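Local coordinates for mandelate racemase/muconate lactonizing enzyme family protein (Bradyrhizobium sp. ORS 278, PDB 3TOY) that is of unknown specific function but belongs to the enolase-like family that joins an N-terminal capping domain to a metal-binding β/α-barrel domain, at residues S128-M132 against M296-T302; P84-V89 against L122-A126; P276-A280 against N306-Q310. One frame throughout, in Å; residues are numbered along the deposited sequence.

From the N terminus, contact 2 closes first: helix 82-95 returns, after a loop that carries helix 103-113, to the start of helix 122-142. Contact 1 begins farther along this same helix and spans much of the chain before meeting residues 296-302, so contacts 2 and 1 stand in series. Contact 3 opens at 276-280, within the span of contact 1, and closes at 306-310, beyond its end; the two therefore cross. They share helix 300-314, and Val298 of contact 1 packs against Pro276, Phe279 and Val307 of contact 3. Contact 2 joins two helices of the N-terminal domain, contact 3 joins neighbouring helices of the barrel domain, and contact 1 ties the two domains together.

Contact 1: residues S128-M132 against M296-T302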
loop_
_atom_site.group_PDB
_atom_site.type_symbol
_atom_site.label_atom_id
_atom_site.label_comp_id
_atom_site.label_asym_id
_atom_site.label_seq_id
_atom_site.Cartn_x
_atom_site.Cartn_y
_atom_site.Cartn_z
ATOM N N SER A 128 8.921 36.209 0.335
ATOM C CA SER A 128 9.155 35.847 -1.067
ATOM C C SER A 128 9.399 37.123 -1.862
ATOM O O SER A 128 10.186 37.127 -2.792
ATOM C CB SER A 128 7.952 35.106 -1.643
ATOM O OG SER A 128 7.702 33.911 -0.875
ATOM N N GLY A 129 8.705 38.195 -1.477
ATOM C CA GLY A 129 8.865 39.484 -2.166
ATOM C C GLY A 129 10.290 39.982 -1.998
ATOM O O GLY A 129 10.892 40.462 -2.958
ATOM N N LEU A 130 10.820 39.860 -0.784
ATOM C CA LEU A 130 12.203 40.239 -0.495
ATOM C C LEU A 130 13.177 39.409 -1.304
ATOM O O LEU A 130 14.114 39.927 -1.913
ATOM C CB LEU A 130 12.516 40.140 1.011
ATOM C CG LEU A 130 11.839 41.222 1.866
ATOM C CD1 LEU A 130 11.789 40.906 3.344
ATOM C CD2 LEU A 130 12.521 42.597 1.615
ATOM N N ASP A 131 12.962 38.097 -1.325
ATOM C CA ASP A 131 13.841 37.237 -2.098
ATOM C C ASP A 131 13.928 37.662 -3.568
ATOM O O ASP A 131 15.017 37.696 -4.151
ATOM C CB ASP A 131 13.394 35.755 -1.987
ATOM C CG ASP A 131 14.323 34.828 -2.744
ATOM O OD1 ASP A 131 15.359 34.414 -2.175
ATOM O OD2 ASP A 131 14.019 34.535 -3.920
ATOM N N MET A 132 12.801 37.969 -4.181
ATOM C CA MET A 132 12.805 38.374 -5.596
ATOM C C MET A 132 13.612 39.673 -5.780
ATOM O O MET A 132 14.390 39.815 -6.725
ATOM C CB MET A 132 11.382 38.587 -6.113
ATOM C CG MET A 132 10.635 37.290 -6.460
ATOM S SD MET A 132 9.022 37.595 -7.162
ATOM C CE MET A 132 8.085 37.955 -5.681
ATOM N N MET A 296 5.215 34.560 -5.179
ATOM C CA MET A 296 4.949 35.233 -3.898
ATOM C C MET A 296 4.754 34.251 -2.753
ATOM O O MET A 296 4.820 34.638 -1.593
ATOM C CB MET A 296 3.650 36.029 -3.941
ATOM C CG MET A 296 3.492 37.036 -5.016
ATOM S SD MET A 296 1.984 37.940 -4.594
ATOM C CE MET A 296 0.652 36.821 -5.057
ATOM N N LYS A 297 4.451 32.990 -3.063
ATOM C CA LYS A 297 4.080 32.037 -1.979
ATOM C C LYS A 297 5.032 30.841 -1.926
ATOM O O LYS A 297 5.188 30.191 -0.887
ATOM C CB LYS A 297 2.646 31.551 -2.183
ATOM C CG LYS A 297 1.610 32.657 -2.062
ATOM C CD LYS A 297 0.202 32.109 -1.996
ATOM C CE LYS A 297 -0.810 33.205 -1.653
ATOM N NZ LYS A 297 -2.207 32.694 -1.515
ATOM N N VAL A 298 5.699 30.587 -3.039
ATOM C CA VAL A 298 6.698 29.513 -3.115
ATOM C C VAL A 298 8.067 29.828 -2.485
ATOM O O VAL A 298 8.915 28.934 -2.383
ATOM C CB VAL A 298 6.878 29.051 -4.580
ATOM C CG1 VAL A 298 7.811 29.998 -5.322
ATOM C CG2 VAL A 298 7.480 27.633 -4.643
ATOM N N GLY A 299 8.282 31.067 -2.023
ATOM C CA GLY A 299 9.617 31.457 -1.506
ATOM C C GLY A 299 10.494 32.183 -2.519
ATOM O O GLY A 299 11.726 32.067 -2.493
ATOM N N GLY A 300 9.854 32.920 -3.432
ATOM C CA GLY A 300 10.552 33.717 -4.441
ATOM C C GLY A 300 11.327 32.856 -5.412
ATOM O O GLY A 300 10.996 31.687 -5.630
ATOM N N ILE A 301 12.358 33.443 -6.011
ATOM C CA ILE A 301 13.236 32.745 -6.926
ATOM C C ILE A 301 13.896 31.551 -6.239
ATOM O O ILE A 301 13.980 30.454 -6.822
ATOM C CB ILE A 301 14.345 33.693 -7.446
ATOM C CG1 ILE A 301 13.729 34.934 -8.132
ATOM C CG2 ILE A 301 15.294 32.967 -8.354
ATOM C CD1 ILE A 301 12.698 34.635 -9.137
ATOM N N THR A 302 14.380 31.767 -5.012
ATOM C CA THR A 302 15.138 30.766 -4.302
ATOM C C THR A 302 14.254 29.504 -4.060
ATOM O O THR A 302 14.691 28.370 -4.318
ATOM C CB THR A 302 15.673 31.334 -2.965
ATOM O OG1 THR A 302 16.591 32.414 -3.260
ATOM C CG2 THR A 302 16.435 30.254 -2.176
#
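Ser128 and Gly300 bring their CA atoms to 4.2 Å, where the middle of helix 122-142 rests against residues 296-300, the turn that leads into helix 300-314, and Gly299 and Gly300 both turn here with positive phi. This approach places Asp131 beside the first residues of the second helix. With CG anti to the backbone N (chi1 -178°), its carboxylate reaches across and meets Thr302 twice. Thr302 OG1 donates to the syn lone pair of Asp131 OD1 at 2.6 Å, while Thr302 N gives a nearly straight bond (172°) to Asp131 OD2 at 3.0 Å, arriving on the syn side but 34° out of the carboxylate plane. Two oxygens are thus gripped by one residue, which fixes the rotation of the buried carboxylate; the nearby amino end of a helix would be expected to favour its charged form. Thr302 OG1 is held in turn by Trp135 NE1.

Ser128 plays a lesser polar part. Its hydroxyl is engaged mainly with Gly124 O, one turn back in its own helix, and receives a weak, bent bond from Gly299 N at 3.1 Å. Beside these, Met132 CG lies 4.1 Å from Gly300 CA and 4.2 Å from Ile301 CG1, and its chain runs on toward Leu295 and Leu323.

Asp131 of the N-terminal domain thus accepts from the first turn of a helix in the barrel domain, as part of the interface between the two, a pairing of domains characteristic of the enolase superfamily.

Contact 2: residues P84-V89 against L122-A126; sequences PLVHLV and LVGMA. With NI (nickel (II) ion), chain G.
Leu122 pushes into a hollow lined by Pro84, Leu85 and Leu88, three residues on one face of helix 82-95. Its CD1 lies 4.0 Å from Pro84 CB, while its CB takes the methyls of the two leucines, Leu88 CD1 being at 3.9 Å. The reverse fit is made by Leu85, whose CB starts out along the interface but whose CD2 swings into the groove between Leu122 and Met125, 3.5 Å from Leu122 O and against Met125 CB.

Leu88 is the bump of the next turn. It meets both Leu122 and Val123 at about a right angle, one methyl to each: CD1 settles on Leu122, and CD2 reaches Val123 CG2 at 4.1 Å. Where the helices run closest, small takes the place of large: Ala126 CB sits against both Leu88 CB and Val89 CG2, the latter at 3.9 Å, and the short methyl lets the backbones come to 5.2 Å between the CA atoms of Val89 and Ala126. The axes of the two segments pass 9.0 Å apart at a crossing angle of -56°, consistent with ridges-into-grooves packing in which rows of residues four apart mesh on both helices.

On the far side of helix 82-95, His87 NE2 binds a nickel ion at 2.3 Å together with four waters and His87 NE2 of a second subunit. Toward the sheet, Leu85 rests on Val58 and Val89 on Ile60 of strand 50-64, with Val32 and Ala34 of strand 29-47 also touching Val89, so helix 82-95 packs with adjoining faces against helix 122-142 and the antiparallel sheet, Leu85 and Val89 touching both.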
loop_
_atom_site.group_PDB
_atom_site.type_symbol
_atom_site.label_atom_id
_atom_site.label_comp_id
_atom_site.label_asym_id
_atom_site.label_seq_id
_atom_site.Cartn_x
_atom_site.Cartn_y
_atom_site.Cartn_z
ATOM N N PRO A 84 -0.804 45.701 6.122
ATOM C CA PRO A 84 -0.074 44.622 6.797
ATOM C C PRO A 84 1.194 44.216 6.017
ATOM O O PRO A 84 2.274 44.079 6.619
ATOM C CB PRO A 84 -1.088 43.476 6.828
ATOM C CG PRO A 84 -2.408 44.102 6.696
ATOM C CD PRO A 84 -2.223 45.377 5.913
ATOM N N LEU A 85 1.070 44.043 4.695
ATOM C CA LEU A 85 2.212 43.619 3.859
ATOM C C LEU A 85 3.308 44.681 3.846
ATOM O O LEU A 85 4.489 44.378 3.968
ATOM C CB LEU A 85 1.778 43.307 2.425
ATOM C CG LEU A 85 1.120 41.927 2.252
ATOM C CD1 LEU A 85 0.517 41.774 0.861
ATOM C CD2 LEU A 85 2.148 40.849 2.532
ATOM N N VAL A 86 2.909 45.944 3.732
ATOM C CA VAL A 86 3.898 47.035 3.773
ATOM C C VAL A 86 4.690 47.009 5.080
ATOM O O VAL A 86 5.923 47.093 5.074
ATOM C CB VAL A 86 3.207 48.412 3.574
ATOM C CG1 VAL A 86 4.170 49.557 3.938
ATOM C CG2 VAL A 86 2.712 48.538 2.135
ATOM N N HIS A 87 3.984 46.875 6.177
ATOM C CA HIS A 87 4.576 46.770 7.484
ATOM C C HIS A 87 5.541 45.611 7.586
ATOM O O HIS A 87 6.635 45.751 8.060
ATOM C CB HIS A 87 3.499 46.471 8.501
ATOM C CG HIS A 87 2.957 47.661 9.221
ATOM N ND1 HIS A 87 3.633 48.285 10.243
ATOM C CD2 HIS A 87 1.761 48.284 9.128
ATOM C CE1 HIS A 87 2.897 49.277 10.708
ATOM N NE2 HIS A 87 1.751 49.291 10.057
ATOM N N LEU A 88 5.080 44.442 7.173
ATOM C CA LEU A 88 5.909 43.248 7.294
ATOM C C LEU A 88 7.199 43.375 6.499
ATOM O O LEU A 88 8.286 43.064 7.001
ATOM C CB LEU A 88 5.122 42.018 6.847
ATOM C CG LEU A 88 4.101 41.598 7.903
ATOM C CD1 LEU A 88 3.124 40.635 7.263
ATOM C CD2 LEU A 88 4.779 40.966 9.138
ATOM N N VAL A 89 7.090 43.836 5.258
ATOM C CA VAL A 89 8.263 43.976 4.420
ATOM C C VAL A 89 9.247 44.969 5.059
ATOM O O VAL A 89 10.448 44.730 5.106
ATOM C CB VAL A 89 7.897 44.459 3.016
ATOM C CG1 VAL A 89 9.165 44.836 2.251
ATOM C CG2 VAL A 89 7.108 43.373 2.252
ATOM N N LEU A 122 0.608 36.055 4.968
ATOM C CA LEU A 122 1.192 37.374 4.649
ATOM C C LEU A 122 2.699 37.428 4.871
ATOM O O LEU A 122 3.427 38.026 4.063
ATOM C CB LEU A 122 0.462 38.491 5.418
ATOM C CG LEU A 122 -1.045 38.571 5.161
ATOM C CD1 LEU A 122 -1.701 39.653 6.036
ATOM C CD2 LEU A 122 -1.404 38.819 3.686
ATOM N N VAL A 123 3.181 36.817 5.959
ATOM C CA VAL A 123 4.604 36.797 6.245
ATOM C C VAL A 123 5.361 36.145 5.100
ATOM O O VAL A 123 6.400 36.641 4.663
ATOM C CB VAL A 123 4.893 36.064 7.590
ATOM C CG1 VAL A 123 6.358 35.699 7.724
ATOM C CG2 VAL A 123 4.382 36.904 8.780
ATOM N N GLY A 124 4.834 35.025 4.604
ATOM C CA GLY A 124 5.469 34.341 3.482
ATOM C C GLY A 124 5.547 35.180 2.209
ATOM O O GLY A 124 6.518 35.084 1.454
ATOM N N MET A 125 4.514 35.977 1.956
ATOM C CA MET A 125 4.507 36.845 0.774
ATOM C C MET A 125 5.567 37.936 0.890
ATOM O O MET A 125 6.260 38.250 -0.088
ATOM C CB MET A 125 3.143 37.473 0.580
ATOM C CG MET A 125 2.011 36.450 0.366
ATOM S SD MET A 125 0.375 37.154 0.459
ATOM C CE MET A 125 0.198 37.875 -1.166
ATOM N N ALA A 126 5.679 38.508 2.092
ATOM C CA ALA A 126 6.768 39.455 2.410
ATOM C C ALA A 126 8.124 38.842 2.148
ATOM O O ALA A 126 8.948 39.416 1.449
ATOM C CB ALA A 126 6.673 39.888 3.854
HETATM NI NI NI G . -0.294 50.314 10.421
HETATM O O HOH W 1 -0.842 52.363 10.686
HETATM O O HOH W 2 -0.152 50.073 12.456
HETATM O O HOH W 3 -0.469 50.915 8.365
HETATM O O HOH W 4 0.198 52.325 10.898
#

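Contact 3: residues P276-A280 against N306-Q310; sequences PRGFA and NVAGQ. With P4C (O-acetaldehydyl-hexaethylene glycol), chain H.
Gln310 reaches over to helix 275-285 by leaving CG beside its own backbone N (chi1 -66°) and extending from there, which carries its amide to the carbonyl of Pro276. The NE2 to Pro276 O bond is 3.1 Å long and straight at 179°; the oxygen lies in the glutamine's amide plane, whereas the donor stands above the carbonyl plane. Pro276 O already accepts from Ala280 N inside its helix, so two bonds grip it.

In one of the two Asn306 conformers modelled, the same NE2 also donates to Asn306 OD1, Pro276 CB packs 3.5 Å from Asn306 CG, the two side chains crossing at about a right angle, and Asn306 ND2 bonds Asp312 of a third subunit. Val307 divides its branches: CG1, opposite the backbone N (chi1 174°), lies over one face of the Phe279 ring, 4.2 Å from the centroid in a CH-pi contact, while CG2 approaches Pro276 CA at 3.7 Å. Asn306 and Ala308 also line the pocket of the bound O-acetaldehydyl-hexaethylene glycol.

Two nearly parallel neighbouring helices of the barrel domain are thus joined by apolar packing plus one amide, whose bond to an already occupied backbone carbonyl orients the glutamine without breaking the helix.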
loop_
_atom_site.group_PDB
_atom_site.type_symbol
_atom_site.label_atom_id
_atom_site.label_comp_id
_atom_site.label_asym_id
_atom_site.label_seq_id
_atom_site.Cartn_x
_atom_site.Cartn_y
_atom_site.Cartn_z
ATOM N N PRO A 276 8.845 25.504 -0.519
ATOM C CA PRO A 276 9.161 24.185 -1.072
ATOM C C PRO A 276 8.501 23.057 -0.289
ATOM O O PRO A 276 8.077 22.050 -0.895
ATOM C CB PRO A 276 10.687 24.129 -0.978
ATOM C CG PRO A 276 11.072 25.607 -1.307
ATOM C CD PRO A 276 10.029 26.401 -0.521
ATOM N N ARG A 277 8.374 23.204 1.024
ATOM C CA ARG A 277 7.754 22.100 1.806
ATOM C C ARG A 277 6.296 21.910 1.459
ATOM O O ARG A 277 5.810 20.778 1.419
ATOM C CB ARG A 277 7.916 22.282 3.316
ATOM C CG ARG A 277 7.230 21.150 4.169
ATOM C CD ARG A 277 7.917 19.796 3.930
ATOM N NE ARG A 277 9.337 19.895 4.237
ATOM C CZ ARG A 277 10.289 19.115 3.715
ATOM N NH1 ARG A 277 9.970 18.127 2.894
ATOM N NH2 ARG A 277 11.560 19.312 4.040
ATOM N N GLY A 278 5.581 23.008 1.218
ATOM C CA GLY A 278 4.170 22.929 0.831
ATOM C C GLY A 278 4.011 22.134 -0.453
ATOM O O GLY A 278 3.063 21.358 -0.603
ATOM N N PHE A 279 4.939 22.334 -1.387
ATOM C CA PHE A 279 4.935 21.540 -2.612
ATOM C C PHE A 279 5.316 20.093 -2.358
ATOM O O PHE A 279 4.707 19.192 -2.953
ATOM C CB PHE A 279 5.811 22.190 -3.688
ATOM C CG PHE A 279 5.097 23.307 -4.358
ATOM C CD1 PHE A 279 4.325 23.053 -5.465
ATOM C CD2 PHE A 279 5.067 24.585 -3.779
ATOM C CE1 PHE A 279 3.572 24.056 -6.052
ATOM C CE2 PHE A 279 4.315 25.612 -4.372
ATOM C CZ PHE A 279 3.562 25.349 -5.501
ATOM N N ALA A 280 6.310 19.865 -1.500
ATOM C CA ALA A 280 6.711 18.472 -1.198
ATOM C C ALA A 280 5.544 17.655 -0.628
ATOM O O ALA A 280 5.333 16.500 -1.037
ATOM C CB ALA A 280 7.935 18.399 -0.244
ATOM N N ASN A 306 14.091 25.268 -5.893
ATOM C CA ASN A 306 13.942 24.028 -5.126
ATOM C C ASN A 306 12.779 23.222 -5.711
ATOM O O ASN A 306 12.911 22.026 -6.017
ATOM C CB ASN A 306 13.632 24.377 -3.663
ATOM C CG ASN A 306 13.607 23.162 -2.716
ATOM O OD1 ASN A 306 12.902 22.145 -2.924
ATOM N ND2 ASN A 306 14.346 23.303 -1.608
ATOM N N VAL A 307 11.631 23.886 -5.841
ATOM C CA VAL A 307 10.424 23.229 -6.384
ATOM C C VAL A 307 10.627 22.736 -7.835
ATOM O O VAL A 307 10.074 21.724 -8.233
ATOM C CB VAL A 307 9.156 24.143 -6.255
ATOM C CG1 VAL A 307 7.930 23.513 -6.968
ATOM C CG2 VAL A 307 8.815 24.359 -4.773
ATOM N N ALA A 308 11.451 23.412 -8.623
ATOM C CA ALA A 308 11.708 22.964 -9.978
ATOM C C ALA A 308 12.371 21.575 -9.946
ATOM O O ALA A 308 12.098 20.751 -10.810
ATOM C CB ALA A 308 12.614 23.949 -10.715
ATOM N N GLY A 309 13.238 21.345 -8.958
ATOM C CA GLY A 309 13.923 20.032 -8.821
ATOM C C GLY A 309 12.907 18.953 -8.434
ATOM O O GLY A 309 12.926 17.836 -8.967
ATOM N N GLN A 310 12.018 19.292 -7.516
ATOM C CA GLN A 310 10.957 18.386 -7.093
ATOM C C GLN A 310 10.057 18.040 -8.266
ATOM O O GLN A 310 9.686 16.887 -8.450
ATOM C CB GLN A 310 10.076 19.038 -6.029
ATOM C CG GLN A 310 10.749 19.320 -4.682
ATOM C CD GLN A 310 9.736 19.832 -3.688
ATOM O OE1 GLN A 310 8.637 19.297 -3.597
ATOM N NE2 GLN A 310 10.085 20.893 -2.946
HETATM O O1 P4C H . 16.902 23.012 -9.878
HETATM C C2 P4C H . 16.541 24.281 -10.444
HETATM C C3 P4C H . 17.450 24.642 -11.616
HETATM O O4 P4C H . 18.601 25.359 -11.157
HETATM C C5 P4C H . 19.028 26.358 -12.099
HETATM C C6 P4C H . 20.342 27.015 -11.679
HETATM O O7 P4C H . 20.124 27.926 -10.603
HETATM C C8 P4C H . 21.286 28.264 -9.837
HETATM C C9 P4C H . 20.820 28.923 -8.539
HETATM O O10 P4C H . 21.068 28.050 -7.431
HETATM C C11 P4C H . 20.274 28.346 -6.282
HETATM C C12 P4C H . 20.410 27.208 -5.271
HETATM O O13 P4C H . 19.639 26.068 -5.670
HETATM C C14 P4C H . 19.514 25.118 -4.604
HETATM C C15 P4C H . 18.915 23.819 -5.139
HETATM O O16 P4C H . 17.487 23.886 -5.098
#